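Local coordinates for nucleoside diphosphate kinase (Encephalitozoon cuniculi, PDB 3MPD), which probably makes nucleoside triphosphates by moving the gamma phosphate of ATP to nucleoside diphosphates through a phosphohistidine intermediate, with magnesium as cofactor, at residues 5-18 / 71-85. Residues are numbered along the deposited sequence; the frame is centred on the assembly and turned at random.
Sequences MERTFIMIKPDAIK and SGMVLAMVWVGKDAV
Thr-8, Ile-10 and Ile-12 pair with Trp-79, Met-77 and Leu-75 in the hydrogen-bonded sites of two antiparallel strands, 7-12 and 74-80, the central pair of the four-stranded sheet of the NDP kinase fold. Six backbone bonds join these pairs, from the nearly straight Ile-10 N to Met-77 O (3.0 Å, 177°) to the longer Leu-75 N to Ile-12 O (3.3 Å); Gly-81 N to Glu-6 O extends the run past the strands.

On the face of Ile-10 and Ile-12, CG1 of Ile-10 meets CD1 of Trp-79 at 3.6 Å, the two side chains crossing at about a right angle. Met-77, bent at its last torsion (chi3 -75°), lays CE against CG1 of Ile-12 at 3.7 Å, while its SD accepts a weak hydrogen bond from Trp-79 NE1 of the same strand. Ile-17 of helix 14-18 brings CD1 to CB of Leu-75. On the other face, CZ of Phe-9 touches CB of Ala-76 at 3.7 Å and Met-11 CG lies against Val-74; Phe-9 also stacks on Trp-134 and touches His-119, probably the histidine phosphorylated during catalysis.

Polar side chains work at the ends. Glu-6, its CG anti to the backbone N (chi1 -178°), runs alongside the Gly-81 to Ala-84 type II turn and accepts Val-85 N on the anti lone pair of OE2 (2.8 Å), at the start of helix 84-92. At the far end Lys-18 NZ donates to Ser-71 O (3.1 Å), and one water links Asp-15, Lys-18 and Ser-71.

Charged groups and waters thus add to the backbone and apolar contacts at the ends, and the backbone pairing fixes the strand whose next residue is Lys-13, which is hydrogen-bonded to Asn-116 and probably binds ATP, so that this residue starts from a firmly held backbone.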
# COMPACT_ATOMS: atom_id res chain seq x y z
N MET A 5 -15.00 13.42 -2.47
CA MET A 5 -14.97 13.29 -3.96
C MET A 5 -15.29 11.86 -4.39
O MET A 5 -15.53 10.98 -3.56
CB MET A 5 -13.60 13.74 -4.50
CG MET A 5 -13.41 15.27 -4.55
SD MET A 5 -11.77 15.83 -5.13
CE MET A 5 -10.68 15.27 -3.82
N GLU A 6 -15.29 11.63 -5.70
CA GLU A 6 -15.52 10.29 -6.25
C GLU A 6 -14.44 9.31 -5.76
O GLU A 6 -13.29 9.70 -5.54
CB GLU A 6 -15.55 10.39 -7.78
CG GLU A 6 -15.83 9.12 -8.56
CD GLU A 6 -16.03 9.41 -10.05
OE1 GLU A 6 -17.01 10.11 -10.40
OE2 GLU A 6 -15.22 8.95 -10.87
N ARG A 7 -14.81 8.04 -5.58
CA ARG A 7 -13.80 7.01 -5.27
C ARG A 7 -13.84 5.78 -6.19
O ARG A 7 -14.86 5.51 -6.84
CB ARG A 7 -13.90 6.57 -3.83
CG ARG A 7 -15.29 6.58 -3.33
CD ARG A 7 -15.32 6.39 -1.84
NE ARG A 7 -16.39 5.45 -1.56
CZ ARG A 7 -16.56 4.82 -0.41
NH1 ARG A 7 -15.73 5.04 0.61
NH2 ARG A 7 -17.57 3.97 -0.28
N THR A 8 -12.73 5.04 -6.24
CA THR A 8 -12.62 3.87 -7.11
C THR A 8 -11.84 2.75 -6.42
O THR A 8 -10.99 3.01 -5.56
CB THR A 8 -12.00 4.22 -8.50
OG1 THR A 8 -12.15 3.12 -9.41
CG2 THR A 8 -10.52 4.63 -8.40
N PHE A 9 -12.17 1.52 -6.78
CA PHE A 9 -11.53 0.36 -6.19
C PHE A 9 -10.47 -0.16 -7.13
O PHE A 9 -10.75 -0.44 -8.29
CB PHE A 9 -12.56 -0.74 -5.87
CG PHE A 9 -11.95 -1.95 -5.25
CD1 PHE A 9 -11.46 -1.90 -3.95
CD2 PHE A 9 -11.83 -3.13 -5.98
CE1 PHE A 9 -10.85 -3.00 -3.37
CE2 PHE A 9 -11.25 -4.26 -5.40
CZ PHE A 9 -10.74 -4.19 -4.09
N ILE A 10 -9.25 -0.26 -6.63
CA ILE A 10 -8.11 -0.67 -7.45
C ILE A 10 -7.47 -1.86 -6.76
O ILE A 10 -7.08 -1.78 -5.60
CB ILE A 10 -7.05 0.44 -7.54
CG1 ILE A 10 -7.65 1.78 -8.04
CG2 ILE A 10 -5.85 -0.01 -8.42
CD1 ILE A 10 -8.26 1.75 -9.50
N MET A 11 -7.29 -2.95 -7.50
CA MET A 11 -6.74 -4.15 -6.89
C MET A 11 -5.62 -4.69 -7.75
O MET A 11 -5.83 -5.00 -8.94
CB MET A 11 -7.85 -5.19 -6.70
CG MET A 11 -7.40 -6.52 -6.12
SD MET A 11 -8.82 -7.60 -5.79
CE MET A 11 -9.66 -7.67 -7.37
N ILE A 12 -4.44 -4.80 -7.16
CA ILE A 12 -3.30 -5.41 -7.85
C ILE A 12 -3.46 -6.93 -7.79
O ILE A 12 -3.57 -7.51 -6.69
CB ILE A 12 -1.94 -5.00 -7.24
CG1 ILE A 12 -1.82 -3.48 -7.20
CG2 ILE A 12 -0.75 -5.71 -8.00
CD1 ILE A 12 -0.45 -2.97 -6.66
N LYS A 13 -3.47 -7.56 -8.98
CA LYS A 13 -3.77 -9.00 -9.11
C LYS A 13 -2.57 -9.83 -8.66
O LYS A 13 -1.44 -9.32 -8.68
CB LYS A 13 -4.16 -9.32 -10.58
CG LYS A 13 -5.41 -8.56 -11.03
CD LYS A 13 -6.01 -9.14 -12.31
CE LYS A 13 -7.40 -8.53 -12.54
NZ LYS A 13 -7.82 -8.83 -13.94
N PRO A 14 -2.80 -11.09 -8.27
CA PRO A 14 -1.78 -11.88 -7.56
C PRO A 14 -0.43 -11.97 -8.29
O PRO A 14 0.60 -11.89 -7.65
CB PRO A 14 -2.41 -13.29 -7.46
CG PRO A 14 -3.88 -13.04 -7.51
CD PRO A 14 -4.05 -11.89 -8.47
N ASP A 15 -0.46 -12.16 -9.61
CA ASP A 15 0.77 -12.27 -10.37
C ASP A 15 1.60 -10.99 -10.45
O ASP A 15 2.83 -11.06 -10.52
CB ASP A 15 0.50 -12.84 -11.77
CG ASP A 15 -0.03 -14.26 -11.71
OD1 ASP A 15 0.62 -15.11 -11.06
OD2 ASP A 15 -1.11 -14.51 -12.29
N ALA A 16 0.93 -9.84 -10.40
CA ALA A 16 1.63 -8.57 -10.43
C ALA A 16 2.35 -8.34 -9.10
O ALA A 16 3.42 -7.73 -9.08
CB ALA A 16 0.66 -7.41 -10.73
N ILE A 17 1.80 -8.87 -8.01
CA ILE A 17 2.51 -8.83 -6.72
C ILE A 17 3.83 -9.61 -6.85
O ILE A 17 4.91 -9.13 -6.44
CB ILE A 17 1.66 -9.50 -5.57
CG1 ILE A 17 0.32 -8.78 -5.35
CG2 ILE A 17 2.46 -9.54 -4.28
CD1 ILE A 17 0.45 -7.33 -4.98
N LYS A 18 3.73 -10.81 -7.41
CA LYS A 18 4.89 -11.70 -7.59
C LYS A 18 5.95 -11.18 -8.57
O LYS A 18 7.13 -11.48 -8.42
CB LYS A 18 4.40 -13.10 -7.98
CG LYS A 18 3.44 -13.71 -6.88
CD LYS A 18 2.92 -15.09 -7.27
CE LYS A 18 2.15 -15.77 -6.11
NZ LYS A 18 1.63 -17.11 -6.64
N SER A 71 -4.82 -17.36 -6.75
CA SER A 71 -3.47 -17.94 -6.74
C SER A 71 -2.50 -17.24 -5.79
O SER A 71 -1.32 -17.60 -5.71
CB SER A 71 -2.89 -17.99 -8.17
OG SER A 71 -2.58 -16.67 -8.67
N GLY A 72 -2.99 -16.22 -5.09
CA GLY A 72 -2.13 -15.50 -4.16
C GLY A 72 -2.69 -14.19 -3.66
O GLY A 72 -3.80 -13.79 -4.03
N MET A 73 -1.90 -13.55 -2.80
CA MET A 73 -2.26 -12.30 -2.17
C MET A 73 -2.49 -11.21 -3.22
O MET A 73 -1.75 -11.14 -4.23
CB MET A 73 -1.13 -11.89 -1.24
CG MET A 73 -1.46 -10.86 -0.17
SD MET A 73 0.09 -10.36 0.59
CE MET A 73 0.62 -9.06 -0.51
N VAL A 74 -3.52 -10.39 -2.98
CA VAL A 74 -3.78 -9.20 -3.80
C VAL A 74 -3.58 -8.00 -2.89
O VAL A 74 -3.66 -8.14 -1.67
CB VAL A 74 -5.25 -9.17 -4.40
CG1 VAL A 74 -5.47 -10.31 -5.40
CG2 VAL A 74 -6.32 -9.20 -3.32
N LEU A 75 -3.29 -6.84 -3.48
CA LEU A 75 -3.33 -5.56 -2.75
C LEU A 75 -4.55 -4.74 -3.16
O LEU A 75 -4.61 -4.19 -4.28
CB LEU A 75 -2.02 -4.75 -2.93
CG LEU A 75 -1.90 -3.42 -2.16
CD1 LEU A 75 -1.95 -3.65 -0.64
CD2 LEU A 75 -0.60 -2.69 -2.54
N ALA A 76 -5.52 -4.67 -2.26
CA ALA A 76 -6.77 -3.97 -2.49
C ALA A 76 -6.69 -2.54 -1.96
O ALA A 76 -6.28 -2.33 -0.81
CB ALA A 76 -7.92 -4.71 -1.81
N MET A 77 -7.10 -1.57 -2.78
CA MET A 77 -6.98 -0.14 -2.43
C MET A 77 -8.21 0.65 -2.81
O MET A 77 -8.92 0.30 -3.75
CB MET A 77 -5.79 0.51 -3.20
CG MET A 77 -4.43 0.01 -2.75
SD MET A 77 -3.04 0.39 -3.87
CE MET A 77 -3.30 -0.77 -5.19
N VAL A 78 -8.38 1.76 -2.12
CA VAL A 78 -9.33 2.78 -2.53
C VAL A 78 -8.57 4.06 -2.82
O VAL A 78 -7.74 4.50 -2.02
CB VAL A 78 -10.42 3.04 -1.45
CG1 VAL A 78 -11.46 4.07 -1.95
CG2 VAL A 78 -11.09 1.74 -1.03
N TRP A 79 -8.84 4.64 -3.98
CA TRP A 79 -8.22 5.89 -4.40
C TRP A 79 -9.34 6.90 -4.63
O TRP A 79 -10.35 6.57 -5.25
CB TRP A 79 -7.39 5.69 -5.67
CG TRP A 79 -6.10 4.96 -5.45
CD1 TRP A 79 -5.91 3.60 -5.41
CD2 TRP A 79 -4.80 5.55 -5.22
NE1 TRP A 79 -4.57 3.31 -5.19
CE2 TRP A 79 -3.87 4.48 -5.08
CE3 TRP A 79 -4.33 6.87 -5.12
CZ2 TRP A 79 -2.51 4.69 -4.83
CZ3 TRP A 79 -2.98 7.07 -4.88
CH2 TRP A 79 -2.08 5.98 -4.73
N VAL A 80 -9.16 8.12 -4.12
CA VAL A 80 -10.20 9.15 -4.14
C VAL A 80 -9.72 10.37 -4.90
O VAL A 80 -8.53 10.73 -4.84
CB VAL A 80 -10.57 9.56 -2.69
CG1 VAL A 80 -11.58 10.73 -2.65
CG2 VAL A 80 -11.14 8.36 -1.94
N GLY A 81 -10.65 11.03 -5.59
CA GLY A 81 -10.38 12.30 -6.25
C GLY A 81 -11.38 12.55 -7.36
O GLY A 81 -12.15 11.63 -7.70
N LYS A 82 -11.40 13.78 -7.90
CA LYS A 82 -12.29 14.16 -9.01
C LYS A 82 -12.13 13.19 -10.18
O LYS A 82 -11.02 12.89 -10.57
CB LYS A 82 -12.03 15.59 -9.48
CG LYS A 82 -12.66 16.65 -8.55
CD LYS A 82 -12.32 18.09 -8.94
CE LYS A 82 -12.83 19.09 -7.89
NZ LYS A 82 -12.46 20.51 -8.19
N ASP A 83 -13.26 12.70 -10.70
CA ASP A 83 -13.27 11.72 -11.81
C ASP A 83 -12.40 10.48 -11.54
O ASP A 83 -11.85 9.92 -12.49
CB ASP A 83 -12.83 12.34 -13.17
CG ASP A 83 -13.57 13.62 -13.54
OD1 ASP A 83 -14.77 13.57 -13.86
OD2 ASP A 83 -12.92 14.69 -13.56
N ALA A 84 -12.30 10.03 -10.29
CA ALA A 84 -11.40 8.91 -9.94
C ALA A 84 -11.63 7.67 -10.78
O ALA A 84 -10.67 6.98 -11.14
CB ALA A 84 -11.51 8.54 -8.47
N VAL A 85 -12.89 7.36 -11.09
CA VAL A 85 -13.15 6.10 -11.80
C VAL A 85 -12.63 6.11 -13.22
O VAL A 85 -11.93 5.18 -13.65
CB VAL A 85 -14.66 5.69 -11.79
CG1 VAL A 85 -14.89 4.46 -12.69
CG2 VAL A 85 -15.12 5.38 -10.37
O HOH W 1 -15.93 13.23 -9.61
O HOH W 2 -11.34 3.12 -11.96
O HOH W 3 0.32 -12.77 -4.99
O HOH W 4 -2.99 -16.12 -11.21
O HOH W 5 -0.06 -16.04 -8.57